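Local coordinates for lovastatin nonaketide synthase, polyketide synthase component (Aspergillus terreus, PDB 7CPX), which builds the dihydromonacolin L nonaketide precursor of lovastatin from malonyl-CoA, NADPH and S-adenosyl-L-methionine, working as a homodimer together with lovC, at residues L574-E579 with G880-D885; S581-N586 with V639-A644; Y1828-S1833 with T2139-V2144; A1836-Q1841 with Y1849-A1854. The protein carries 2 engineered substitutions. One frame throughout, in Å; residues are numbered along the deposited sequence.

The four contacts fall into two neighbouring pairs on opposite sides of the chain's centre. Contacts 1 and 2 lie in the malonyl-CoA:ACP transacylase domain, their centres about 12 Å apart. They meet through I578 and V584, whose side chains touch, and through a long, weak ion pair between E579 and R585. Contacts 3 and 4 are closer still, about 8 Å between centres: strand 2139-2143 serves both, with R2143 N probably hydrogen-bonded to L1851 O at 2.6 Å and S1853 N to R2143 O at 3.2 Å. Some 126 to 129 Å separates the centres of the two pairs. All four contacts lie away from the predicted active sites and the NADP pocket.

Contact 1. Residues L574-E579 with G880-D885; sequences LKNLIE and GKNDLD
D883 and N576 reach for each other's backbone, and these two polar links join the short helix 575-578 to the start of helix 883-898 in the malonyl-CoA:ACP transacylase domain. N576 N donates to D883 OD2 at 2.8 Å with an N-H...O angle of 143°, meeting the carboxylate on its anti side and somewhat out of its plane. In return D883 N points almost straight at N576 OD1, but at 3.4 Å the bond is weak. N576 OD1 can lie there because its CG turns back beside its own backbone N (chi1 -50°). The amide of N882 lies nearly parallel to that of N576, while N882 OD1 caps its own helix by accepting from D885 N at 2.7 Å. Apolar packing closes the other flank: L577 CG rests on D883 CB at 3.5 Å, L577 CD2 meets L884 CD1 at 3.4 Å, the two leucines lying alongside and pointing opposite ways, and L884 CD2 touches N576 CB. K575 NZ, bonded to G572 O, stays 4.7 Å from D883 OD2. With its carboxylate at the N-terminal end of helix 575-578 and a lysine nearby, D883 probably stays negatively charged.

Contact 2. Residues S581-N586 with V639-A644; sequences SPYVRN and VRLLEA
Helices 582-596 and 624-644 of the transacylase domain meet here through Y583 and V584 on one side and R640, L641 and A644 on the other. The short segments run at 127° to each other, and their axes stay 11.5 Å apart, a wide gap that the long tyrosine side chain bridges. Y583 puts CG opposite its backbone N (chi1 180°), which sends the ring out towards the second helix. L641 CD2 then comes up at the ring's edge, in its plane, 3.7 Å from Y583 CD2 and 3.8 Å from Y583 CE2. The same L641 methyl lies 4.2 Å from V584 CG2, so one leucine branch touches both Y583 and V584. Beyond the ring, Y583 OH lies 3.6 Å from R640 NH2, with the guanidinium plane turned 82° from the ring, and 4.4 Å from A644 CB. S581 starts the first helix as its N-cap, its OG accepting a weak bond from V584 N. Around this pair, A911 of helix 905-911 touches both Y583 and A644, F887 of helix 883-898 lies against L641, and F664 of helix 657-665 packs on R640. Helix 624-644 leads on into strand 648-652 of the parallel central sheet.

Contact 3. Residues Y1828-S1833 with T2139-V2144; sequences YEMIDS and TLPTRV
Strands 1828-1832 and 2139-2143 run antiparallel, their short axes at 139°, and four backbone bonds of 2.9 Å join them, two in each of the hydrogen-bonded pairs E1829-T2142 and I1831-L2140. P2141 faces M1830 in a non-hydrogen-bonded pair, a position where its lack of an N-H costs this pairing nothing. On the face carrying M1830, the methionine bends at chi2 (109°), bringing CE back to 3.7 Å from P2141 CD, while M1830 CG lies against T2139 CG2. Further along that face, the Y1828 ring lies obliquely beside the neighbouring strand, with Y1828 CE1 3.8 Å from R2143 CB. On the other face I1831 packs roughly perpendicular to T2142, I1831 CD1 standing 3.9 Å from T2142 CB; just past the strand end, V2144 CG2 meets E1829 CB at 3.5 Å. Polar ends look elsewhere, D1832 to R1835 in a salt bridge and T2139 OG1 to S2135 O. Main-chain bonding thus does the joining between these strands, tying a part of the chain some three hundred residues earlier to the start of the ketoreductase region, while the side chains add chiefly nonpolar contact.

Contact 4. Residues A1836-Q1841 with Y1849-A1854; sequences APVALQ and YFLESA
A1854 CB is a small bump between two others: it sits 3.8 Å from P1837 CB and 3.7 Å from A1839 CB, beside the backbone bond from A1854 N to P1837 O that ends this antiparallel hairpin of strands 1838-1842 and 1849-1853. On the face of V1838 and L1840 the fit is aliphatic. L1840 CD1 drops into the hollow between Y1849 CB, 3.7 Å away, and L1851 CD2 at 4.1 Å, while V1838 CG1 presses on L1851 CB. Helix 2111-2117 covers both leucines. Across the sheet, F1850 takes chi1 52°, which turns its ring toward the partner strand, so that Q1841 O stands 3.6 Å above the plane of the F1850 ring, over its centre. That same oxygen accepts from F1850 N. R2143 makes a cation-pi contact with this ring, and E1852 CB fills in at its edge. L1840 is the centre of an inverse gamma turn, and Q1841 N makes two weak bonds, to A1839 O within the turn and to F1850 O across the hairpin. Q1841 bends at chi2 (70°) and folds over the end of the extended E1852 side chain, its amide turned 86° from the carboxylate. Q1841 NE2 gives a hydrogen bond to E1852 OE2 at 2.9 Å, on the syn side but out of the carboxylate plane. R2145 adds a salt bridge to the same oxygen, so the buried glutamate has two donors on OE2 and probably keeps its negative charge.

Contact 1. Residues L574-E579 with G880-D885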
loop_
_atom_site.group_PDB
_atom_site.type_symbol
_atom_site.label_atom_id
_atom_site.label_comp_id
_atom_site.label_asym_id
_atom_site.label_seq_id
_atom_site.Cartn_x
_atom_site.Cartn_y
_atom_site.Cartn_z
ATOM N N LEU A 574 53.541 -39.340 48.949
ATOM C CA LEU A 574 52.725 -40.498 48.599
ATOM C C LEU A 574 51.853 -40.979 49.750
ATOM O O LEU A 574 51.214 -42.030 49.622
ATOM C CB LEU A 574 53.564 -41.689 48.115
ATOM C CG LEU A 574 54.396 -41.530 46.842
ATOM C CD1 LEU A 574 54.963 -42.883 46.430
ATOM C CD2 LEU A 574 53.583 -40.920 45.712
ATOM N N LYS A 575 51.798 -40.255 50.869
ATOM C CA LYS A 575 51.002 -40.716 52.001
ATOM C C LYS A 575 49.531 -40.827 51.620
ATOM O O LYS A 575 48.856 -41.800 51.975
ATOM C CB LYS A 575 51.186 -39.774 53.191
ATOM C CG LYS A 575 50.701 -38.353 52.950
ATOM C CD LYS A 575 51.006 -37.455 54.135
ATOM C CE LYS A 575 50.419 -36.066 53.947
ATOM N NZ LYS A 575 50.993 -35.369 52.763
ATOM N N ASN A 576 49.016 -39.834 50.893
ATOM C CA ASN A 576 47.619 -39.876 50.478
ATOM C C ASN A 576 47.416 -40.849 49.321
ATOM O O ASN A 576 46.416 -41.575 49.283
ATOM C CB ASN A 576 47.149 -38.475 50.093
ATOM C CG ASN A 576 47.489 -37.439 51.144
ATOM O OD1 ASN A 576 48.204 -36.474 50.874
ATOM N ND2 ASN A 576 46.977 -37.634 52.355
ATOM N N LEU A 577 48.356 -40.882 48.372
ATOM C CA LEU A 577 48.242 -41.817 47.256
ATOM C C LEU A 577 48.252 -43.259 47.743
ATOM O O LEU A 577 47.447 -44.081 47.292
ATOM C CB LEU A 577 49.377 -41.585 46.259
ATOM C CG LEU A 577 49.141 -40.527 45.179
ATOM C CD1 LEU A 577 50.453 -40.139 44.518
ATOM C CD2 LEU A 577 48.161 -41.035 44.137
ATOM N N ILE A 578 49.159 -43.583 48.664
ATOM C CA ILE A 578 49.250 -44.949 49.168
ATOM C C ILE A 578 47.988 -45.323 49.936
ATOM O O ILE A 578 47.468 -46.436 49.798
ATOM C CB ILE A 578 50.510 -45.108 50.036
ATOM C CG1 ILE A 578 51.759 -44.975 49.159
ATOM C CG2 ILE A 578 50.484 -46.444 50.769
ATOM C CD1 ILE A 578 53.058 -44.889 49.931
ATOM N N GLU A 579 47.476 -44.404 50.750
ATOM C CA GLU A 579 46.329 -44.668 51.605
ATOM C C GLU A 579 44.999 -44.379 50.921
ATOM O O GLU A 579 43.955 -44.434 51.579
ATOM C CB GLU A 579 46.437 -43.846 52.892
ATOM C CG GLU A 579 47.602 -44.244 53.785
ATOM C CD GLU A 579 47.451 -45.641 54.357
ATOM O OE1 GLU A 579 46.362 -46.233 54.206
ATOM O OE2 GLU A 579 48.423 -46.147 54.956
ATOM N N GLY A 880 54.380 -30.279 49.967
ATOM C CA GLY A 880 53.423 -30.303 51.054
ATOM C C GLY A 880 51.972 -30.356 50.636
ATOM O O GLY A 880 51.095 -30.211 51.494
ATOM N N LYS A 881 51.687 -30.558 49.354
ATOM C CA LYS A 881 50.316 -30.610 48.873
ATOM C C LYS A 881 49.808 -32.049 48.855
ATOM O O LYS A 881 50.572 -33.012 48.947
ATOM C CB LYS A 881 50.215 -29.995 47.476
ATOM C CG LYS A 881 50.953 -28.674 47.321
ATOM C CD LYS A 881 50.599 -27.687 48.422
ATOM C CE LYS A 881 51.265 -26.341 48.188
ATOM N NZ LYS A 881 51.309 -25.516 49.425
ATOM N N ASN A 882 48.490 -32.186 48.736
ATOM C CA ASN A 882 47.878 -33.508 48.692
ATOM C C ASN A 882 48.367 -34.274 47.469
ATOM O O ASN A 882 48.429 -33.731 46.362
ATOM C CB ASN A 882 46.356 -33.381 48.667
ATOM C CG ASN A 882 45.661 -34.721 48.556
ATOM O OD1 ASN A 882 45.586 -35.305 47.476
ATOM N ND2 ASN A 882 45.146 -35.216 49.675
ATOM N N ASP A 883 48.715 -35.546 47.676
ATOM C CA ASP A 883 49.259 -36.352 46.587
ATOM C C ASP A 883 48.227 -36.551 45.483
ATOM O O ASP A 883 48.531 -36.390 44.293
ATOM C CB ASP A 883 49.738 -37.697 47.131
ATOM C CG ASP A 883 50.721 -37.546 48.275
ATOM O OD1 ASP A 883 51.540 -36.605 48.236
ATOM O OD2 ASP A 883 50.672 -38.367 49.214
ATOM N N LEU A 884 46.993 -36.902 45.858
ATOM C CA LEU A 884 45.943 -37.056 44.857
ATOM C C LEU A 884 45.739 -35.754 44.100
ATOM O O LEU A 884 45.637 -35.748 42.868
ATOM C CB LEU A 884 44.627 -37.492 45.509
ATOM C CG LEU A 884 44.582 -38.761 46.364
ATOM C CD1 LEU A 884 45.667 -39.746 45.965
ATOM C CD2 LEU A 884 44.671 -38.412 47.838
ATOM N N ASP A 885 45.680 -34.637 44.827
ATOM C CA ASP A 885 45.504 -33.346 44.176
ATOM C C ASP A 885 46.686 -33.026 43.271
ATOM O O ASP A 885 46.506 -32.490 42.177
ATOM C CB ASP A 885 45.316 -32.248 45.220
ATOM C CG ASP A 885 44.089 -32.469 46.083
ATOM O OD1 ASP A 885 43.395 -33.487 45.882
ATOM O OD2 ASP A 885 43.818 -31.622 46.961
#

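Contact 2. Residues S581-N586 with V639-A644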
loop_
_atom_site.group_PDB
_atom_site.type_symbol
_atom_site.label_atom_id
_atom_site.label_comp_id
_atom_site.label_asym_id
_atom_site.label_seq_id
_atom_site.Cartn_x
_atom_site.Cartn_y
_atom_site.Cartn_z
ATOM N N SER A 581 44.734 -45.199 47.088
ATOM C CA SER A 581 44.707 -45.925 45.819
ATOM C C SER A 581 45.194 -47.352 46.019
ATOM O O SER A 581 46.387 -47.556 46.320
ATOM C CB SER A 581 45.573 -45.212 44.780
ATOM O OG SER A 581 45.634 -45.953 43.574
ATOM N N PRO A 582 44.341 -48.372 45.872
ATOM C CA PRO A 582 44.843 -49.750 45.986
ATOM C C PRO A 582 45.892 -50.093 44.943
ATOM O O PRO A 582 46.751 -50.944 45.200
ATOM C CB PRO A 582 43.577 -50.603 45.823
ATOM C CG PRO A 582 42.613 -49.730 45.106
ATOM C CD PRO A 582 42.899 -48.337 45.568
ATOM N N TYR A 583 45.840 -49.466 43.766
ATOM C CA TYR A 583 46.881 -49.680 42.766
ATOM C C TYR A 583 48.234 -49.198 43.276
ATOM O O TYR A 583 49.252 -49.887 43.126
ATOM C CB TYR A 583 46.498 -48.962 41.472
ATOM C CG TYR A 583 47.497 -49.100 40.347
ATOM C CD1 TYR A 583 47.694 -50.318 39.713
ATOM C CD2 TYR A 583 48.225 -48.006 39.904
ATOM C CE1 TYR A 583 48.601 -50.445 38.679
ATOM C CE2 TYR A 583 49.131 -48.122 38.870
ATOM C CZ TYR A 583 49.316 -49.344 38.262
ATOM O OH TYR A 583 50.219 -49.463 37.230
ATOM N N VAL A 584 48.260 -48.019 43.902
ATOM C CA VAL A 584 49.493 -47.525 44.502
ATOM C C VAL A 584 49.927 -48.435 45.640
ATOM O O VAL A 584 51.127 -48.634 45.862
ATOM C CB VAL A 584 49.308 -46.070 44.977
ATOM C CG1 VAL A 584 50.546 -45.590 45.720
ATOM C CG2 VAL A 584 49.016 -45.167 43.790
ATOM N N ARG A 585 48.971 -48.998 46.382
ATOM C CA ARG A 585 49.325 -49.926 47.451
ATOM C C ARG A 585 49.978 -51.187 46.895
ATOM O O ARG A 585 50.941 -51.700 47.474
ATOM C CB ARG A 585 48.085 -50.278 48.269
ATOM C CG ARG A 585 48.396 -50.921 49.610
ATOM C CD ARG A 585 47.128 -51.244 50.383
ATOM N NE ARG A 585 46.287 -50.068 50.574
ATOM C CZ ARG A 585 46.460 -49.167 51.532
ATOM N NH1 ARG A 585 47.450 -49.263 52.405
ATOM N NH2 ARG A 585 45.618 -48.141 51.616
ATOM N N ASN A 586 49.464 -51.706 45.779
ATOM C CA ASN A 586 50.091 -52.865 45.147
ATOM C C ASN A 586 51.483 -52.521 44.633
ATOM O O ASN A 586 52.413 -53.333 44.739
ATOM C CB ASN A 586 49.212 -53.384 44.011
ATOM C CG ASN A 586 47.865 -53.881 44.497
ATOM O OD1 ASN A 586 47.718 -54.275 45.653
ATOM N ND2 ASN A 586 46.875 -53.867 43.612
ATOM N N VAL A 639 55.657 -42.319 37.749
ATOM C CA VAL A 639 55.862 -42.677 36.349
ATOM C C VAL A 639 54.999 -43.875 35.973
ATOM O O VAL A 639 54.497 -43.961 34.847
ATOM C CB VAL A 639 57.355 -42.931 36.066
ATOM C CG1 VAL A 639 57.838 -44.176 36.780
ATOM C CG2 VAL A 639 57.607 -43.036 34.566
ATOM N N ARG A 640 54.814 -44.824 36.896
ATOM C CA ARG A 640 53.914 -45.938 36.618
ATOM C C ARG A 640 52.487 -45.448 36.422
ATOM O O ARG A 640 51.775 -45.928 35.533
ATOM C CB ARG A 640 53.977 -46.968 37.746
ATOM C CG ARG A 640 55.217 -47.845 37.709
ATOM C CD ARG A 640 55.053 -49.087 38.572
ATOM N NE ARG A 640 53.998 -49.963 38.073
ATOM C CZ ARG A 640 53.707 -51.154 38.577
ATOM N NH1 ARG A 640 54.380 -51.656 39.600
ATOM N NH2 ARG A 640 52.718 -51.863 38.040
ATOM N N LEU A 641 52.047 -44.494 37.245
ATOM C CA LEU A 641 50.719 -43.921 37.061
ATOM C C LEU A 641 50.609 -43.214 35.717
ATOM O O LEU A 641 49.604 -43.354 35.011
ATOM C CB LEU A 641 50.405 -42.951 38.199
ATOM C CG LEU A 641 50.202 -43.569 39.583
ATOM C CD1 LEU A 641 50.181 -42.484 40.646
ATOM C CD2 LEU A 641 48.919 -44.381 39.626
ATOM N N LEU A 642 51.637 -42.448 35.348
ATOM C CA LEU A 642 51.608 -41.731 34.076
ATOM C C LEU A 642 51.548 -42.700 32.902
ATOM O O LEU A 642 50.803 -42.476 31.940
ATOM C CB LEU A 642 52.829 -40.819 33.967
ATOM C CG LEU A 642 52.866 -39.679 34.988
ATOM C CD1 LEU A 642 54.251 -39.059 35.069
ATOM C CD2 LEU A 642 51.833 -38.619 34.646
ATOM N N GLU A 643 52.327 -43.781 32.960
ATOM C CA GLU A 643 52.270 -44.789 31.908
ATOM C C GLU A 643 50.924 -45.498 31.893
ATOM O O GLU A 643 50.438 -45.879 30.822
ATOM C CB GLU A 643 53.403 -45.799 32.084
ATOM C CG GLU A 643 54.786 -45.218 31.842
ATOM C CD GLU A 643 55.887 -46.250 31.989
ATOM O OE1 GLU A 643 55.578 -47.403 32.353
ATOM O OE2 GLU A 643 57.062 -45.906 31.741
ATOM N N ALA A 644 50.310 -45.686 33.064
ATOM C CA ALA A 644 48.959 -46.233 33.106
ATOM C C ALA A 644 47.989 -45.349 32.339
ATOM O O ALA A 644 47.025 -45.848 31.748
ATOM C CB ALA A 644 48.501 -46.394 34.554
#

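Contact 3. Residues Y1828-S1833 with T2139-V2144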
loop_
_atom_site.group_PDB
_atom_site.type_symbol
_atom_site.label_atom_id
_atom_site.label_comp_id
_atom_site.label_asym_id
_atom_site.label_seq_id
_atom_site.Cartn_x
_atom_site.Cartn_y
_atom_site.Cartn_z
ATOM N N TYR A 1828 -35.054 12.636 -25.854
ATOM C CA TYR A 1828 -34.841 13.526 -26.988
ATOM C C TYR A 1828 -36.084 13.549 -27.865
ATOM O O TYR A 1828 -36.661 12.498 -28.162
ATOM C CB TYR A 1828 -33.628 13.086 -27.810
ATOM C CG TYR A 1828 -32.307 13.287 -27.105
ATOM C CD1 TYR A 1828 -31.693 14.531 -27.084
ATOM C CD2 TYR A 1828 -31.673 12.234 -26.464
ATOM C CE1 TYR A 1828 -30.487 14.720 -26.443
ATOM C CE2 TYR A 1828 -30.467 12.414 -25.820
ATOM C CZ TYR A 1828 -29.878 13.659 -25.813
ATOM O OH TYR A 1828 -28.674 13.845 -25.172
ATOM N N GLU A 1829 -36.488 14.748 -28.277
ATOM C CA GLU A 1829 -37.623 14.939 -29.168
ATOM C C GLU A 1829 -37.226 15.903 -30.276
ATOM O O GLU A 1829 -36.415 16.806 -30.070
ATOM C CB GLU A 1829 -38.843 15.481 -28.413
ATOM C CG GLU A 1829 -40.127 15.478 -29.224
ATOM C CD GLU A 1829 -41.320 15.964 -28.424
ATOM O OE1 GLU A 1829 -41.141 16.302 -27.235
ATOM O OE2 GLU A 1829 -42.437 16.006 -28.983
ATOM N N MET A 1830 -37.798 15.702 -31.459
ATOM C CA MET A 1830 -37.481 16.544 -32.612
ATOM C C MET A 1830 -38.192 17.878 -32.423
ATOM O O MET A 1830 -39.395 18.007 -32.658
ATOM C CB MET A 1830 -37.899 15.863 -33.907
ATOM C CG MET A 1830 -37.285 16.475 -35.155
ATOM S SD MET A 1830 -36.038 15.414 -35.913
ATOM C CE MET A 1830 -34.843 15.270 -34.587
ATOM N N ILE A 1831 -37.437 18.885 -31.991
ATOM C CA ILE A 1831 -37.976 20.203 -31.676
ATOM C C ILE A 1831 -37.342 21.230 -32.601
ATOM O O ILE A 1831 -36.157 21.131 -32.940
ATOM C CB ILE A 1831 -37.735 20.571 -30.198
ATOM C CG1 ILE A 1831 -38.473 19.585 -29.288
ATOM C CG2 ILE A 1831 -38.182 22.003 -29.931
ATOM C CD1 ILE A 1831 -38.308 19.860 -27.807
ATOM N N ASP A 1832 -38.139 22.213 -33.015
ATOM C CA ASP A 1832 -37.675 23.294 -33.884
ATOM C C ASP A 1832 -37.279 24.470 -33.001
ATOM O O ASP A 1832 -38.132 25.224 -32.529
ATOM C CB ASP A 1832 -38.761 23.683 -34.881
ATOM C CG ASP A 1832 -38.329 24.800 -35.810
ATOM O OD1 ASP A 1832 -37.166 25.242 -35.716
ATOM O OD2 ASP A 1832 -39.157 25.240 -36.635
ATOM N N SER A 1833 -35.972 24.634 -32.785
ATOM C CA SER A 1833 -35.490 25.710 -31.929
ATOM C C SER A 1833 -35.748 27.087 -32.527
ATOM O O SER A 1833 -35.745 28.077 -31.789
ATOM C CB SER A 1833 -33.994 25.538 -31.661
ATOM O OG SER A 1833 -33.261 25.462 -32.870
ATOM N N THR A 2139 -34.710 22.340 -36.671
ATOM C CA THR A 2139 -35.362 21.103 -36.247
ATOM C C THR A 2139 -34.279 20.106 -35.862
ATOM O O THR A 2139 -33.611 19.529 -36.722
ATOM C CB THR A 2139 -36.254 20.555 -37.355
ATOM O OG1 THR A 2139 -37.271 21.514 -37.670
ATOM C CG2 THR A 2139 -36.910 19.255 -36.917
ATOM N N LEU A 2140 -34.102 19.903 -34.565
ATOM C CA LEU A 2140 -32.995 19.135 -34.024
ATOM C C LEU A 2140 -33.500 18.229 -32.915
ATOM O O LEU A 2140 -34.570 18.471 -32.344
ATOM C CB LEU A 2140 -31.900 20.059 -33.474
ATOM C CG LEU A 2140 -31.270 21.009 -34.490
ATOM C CD1 LEU A 2140 -30.552 22.143 -33.782
ATOM C CD2 LEU A 2140 -30.317 20.255 -35.399
ATOM N N PRO A 2141 -32.755 17.169 -32.591
ATOM C CA PRO A 2141 -33.092 16.374 -31.404
ATOM C C PRO A 2141 -32.737 17.112 -30.126
ATOM O O PRO A 2141 -31.562 17.209 -29.756
ATOM C CB PRO A 2141 -32.250 15.106 -31.582
ATOM C CG PRO A 2141 -31.078 15.554 -32.380
ATOM C CD PRO A 2141 -31.595 16.617 -33.311
ATOM N N THR A 2142 -33.750 17.634 -29.447
ATOM C CA THR A 2142 -33.586 18.436 -28.249
ATOM C C THR A 2142 -33.942 17.605 -27.025
ATOM O O THR A 2142 -34.928 16.860 -27.034
ATOM C CB THR A 2142 -34.473 19.681 -28.319
ATOM O OG1 THR A 2142 -34.124 20.452 -29.476
ATOM C CG2 THR A 2142 -34.306 20.532 -27.082
ATOM N N ARG A 2143 -33.129 17.728 -25.981
ATOM C CA ARG A 2143 -33.331 16.965 -24.755
ATOM C C ARG A 2143 -34.561 17.493 -24.032
ATOM O O ARG A 2143 -34.535 18.587 -23.459
ATOM C CB ARG A 2143 -32.090 17.054 -23.874
ATOM C CG ARG A 2143 -32.156 16.220 -22.608
ATOM C CD ARG A 2143 -30.771 16.018 -22.022
ATOM N NE ARG A 2143 -30.804 15.368 -20.717
ATOM C CZ ARG A 2143 -29.727 14.990 -20.044
ATOM N NH1 ARG A 2143 -28.509 15.166 -20.532
ATOM N NH2 ARG A 2143 -29.874 14.418 -18.852
ATOM N N VAL A 2144 -35.638 16.714 -24.046
ATOM C CA VAL A 2144 -36.919 17.149 -23.505
ATOM C C VAL A 2144 -36.739 17.640 -22.076
ATOM O O VAL A 2144 -35.866 17.159 -21.345
ATOM C CB VAL A 2144 -37.959 16.017 -23.570
ATOM C CG1 VAL A 2144 -39.279 16.490 -23.007
ATOM C CG2 VAL A 2144 -38.137 15.540 -25.000
#

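Contact 4. Residues A1836-Q1841 with Y1849-A1854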
loop_
_atom_site.group_PDB
_atom_site.type_symbol
_atom_site.label_atom_id
_atom_site.label_comp_id
_atom_site.label_asym_id
_atom_site.label_seq_id
_atom_site.Cartn_x
_atom_site.Cartn_y
_atom_site.Cartn_z
ATOM N N ALA A 1836 -39.517 27.265 -31.396
ATOM C CA ALA A 1836 -39.767 26.774 -30.053
ATOM C C ALA A 1836 -38.576 27.093 -29.162
ATOM O O ALA A 1836 -37.433 26.851 -29.571
ATOM C CB ALA A 1836 -40.018 25.264 -30.064
ATOM N N PRO A 1837 -38.783 27.631 -27.960
ATOM C CA PRO A 1837 -37.636 27.941 -27.092
ATOM C C PRO A 1837 -36.816 26.697 -26.794
ATOM O O PRO A 1837 -37.316 25.717 -26.235
ATOM C CB PRO A 1837 -38.291 28.508 -25.828
ATOM C CG PRO A 1837 -39.614 29.002 -26.273
ATOM C CD PRO A 1837 -40.053 28.076 -27.362
ATOM N N VAL A 1838 -35.542 26.744 -27.173
ATOM C CA VAL A 1838 -34.595 25.668 -26.916
ATOM C C VAL A 1838 -33.370 26.275 -26.251
ATOM O O VAL A 1838 -32.708 27.141 -26.837
ATOM C CB VAL A 1838 -34.202 24.925 -28.200
ATOM C CG1 VAL A 1838 -33.063 23.965 -27.925
ATOM C CG2 VAL A 1838 -35.398 24.184 -28.761
ATOM N N ALA A 1839 -33.062 25.813 -25.045
ATOM C CA ALA A 1839 -31.949 26.333 -24.267
ATOM C C ALA A 1839 -30.752 25.399 -24.356
ATOM O O ALA A 1839 -30.886 24.178 -24.242
ATOM C CB ALA A 1839 -32.355 26.517 -22.806
ATOM N N LEU A 1840 -29.578 25.986 -24.561
ATOM C CA LEU A 1840 -28.323 25.239 -24.560
ATOM C C LEU A 1840 -27.897 25.084 -23.108
ATOM O O LEU A 1840 -27.036 25.806 -22.602
ATOM C CB LEU A 1840 -27.272 25.957 -25.398
ATOM C CG LEU A 1840 -25.920 25.273 -25.600
ATOM C CD1 LEU A 1840 -26.047 23.762 -25.636
ATOM C CD2 LEU A 1840 -25.302 25.774 -26.888
ATOM N N GLN A 1841 -28.517 24.123 -22.432
ATOM C CA GLN A 1841 -28.395 23.977 -20.992
ATOM C C GLN A 1841 -27.179 23.135 -20.631
ATOM O O GLN A 1841 -26.869 22.144 -21.297
ATOM C CB GLN A 1841 -29.658 23.329 -20.422
ATOM C CG GLN A 1841 -29.691 23.231 -18.908
ATOM C CD GLN A 1841 -29.841 24.580 -18.240
ATOM O OE1 GLN A 1841 -28.854 25.226 -17.888
ATOM N NE2 GLN A 1841 -31.083 25.014 -18.060
ATOM N N TYR A 1849 -22.668 20.374 -22.336
ATOM C CA TYR A 1849 -23.839 21.148 -22.713
ATOM C C TYR A 1849 -24.710 20.342 -23.669
ATOM O O TYR A 1849 -24.212 19.531 -24.454
ATOM C CB TYR A 1849 -23.440 22.468 -23.379
ATOM C CG TYR A 1849 -22.702 23.421 -22.468
ATOM C CD1 TYR A 1849 -23.392 24.332 -21.685
ATOM C CD2 TYR A 1849 -21.318 23.411 -22.397
ATOM C CE1 TYR A 1849 -22.725 25.207 -20.854
ATOM C CE2 TYR A 1849 -20.641 24.282 -21.567
ATOM C CZ TYR A 1849 -21.349 25.179 -20.797
ATOM O OH TYR A 1849 -20.680 26.049 -19.969
ATOM N N PHE A 1850 -26.017 20.576 -23.596
ATOM C CA PHE A 1850 -26.962 19.897 -24.468
ATOM C C PHE A 1850 -28.147 20.811 -24.731
ATOM O O PHE A 1850 -28.500 21.648 -23.897
ATOM C CB PHE A 1850 -27.447 18.576 -23.859
ATOM C CG PHE A 1850 -27.966 18.713 -22.454
ATOM C CD1 PHE A 1850 -29.175 19.335 -22.203
ATOM C CD2 PHE A 1850 -27.246 18.210 -21.387
ATOM C CE1 PHE A 1850 -29.653 19.461 -20.917
ATOM C CE2 PHE A 1850 -27.719 18.330 -20.098
ATOM C CZ PHE A 1850 -28.925 18.957 -19.861
ATOM N N LEU A 1851 -28.767 20.631 -25.890
ATOM C CA LEU A 1851 -29.989 21.351 -26.212
ATOM C C LEU A 1851 -31.156 20.723 -25.465
ATOM O O LEU A 1851 -31.316 19.498 -25.467
ATOM C CB LEU A 1851 -30.245 21.320 -27.718
ATOM C CG LEU A 1851 -29.160 21.951 -28.591
ATOM C CD1 LEU A 1851 -29.435 21.692 -30.064
ATOM C CD2 LEU A 1851 -29.064 23.440 -28.320
ATOM N N GLU A 1852 -31.973 21.558 -24.827
ATOM C CA GLU A 1852 -33.147 21.079 -24.117
ATOM C C GLU A 1852 -34.310 22.020 -24.383
ATOM O O GLU A 1852 -34.127 23.169 -24.785
ATOM C CB GLU A 1852 -32.895 20.965 -22.607
ATOM C CG GLU A 1852 -32.682 22.295 -21.900
ATOM C CD GLU A 1852 -32.611 22.143 -20.394
ATOM O OE1 GLU A 1852 -32.566 20.991 -19.915
ATOM O OE2 GLU A 1852 -32.607 23.175 -19.689
ATOM N N SER A 1853 -35.519 21.513 -24.170
ATOM C CA SER A 1853 -36.707 22.329 -24.372
ATOM C C SER A 1853 -36.795 23.394 -23.288
ATOM O O SER A 1853 -36.758 23.086 -22.093
ATOM C CB SER A 1853 -37.959 21.456 -24.365
ATOM O OG SER A 1853 -39.121 22.240 -24.570
ATOM N N ALA A 1854 -36.918 24.652 -23.708
ATOM C CA ALA A 1854 -37.004 25.785 -22.798
ATOM C C ALA A 1854 -38.419 26.336 -22.696
ATOM O O ALA A 1854 -38.608 27.457 -22.211
ATOM C CB ALA A 1854 -36.043 26.888 -23.242
#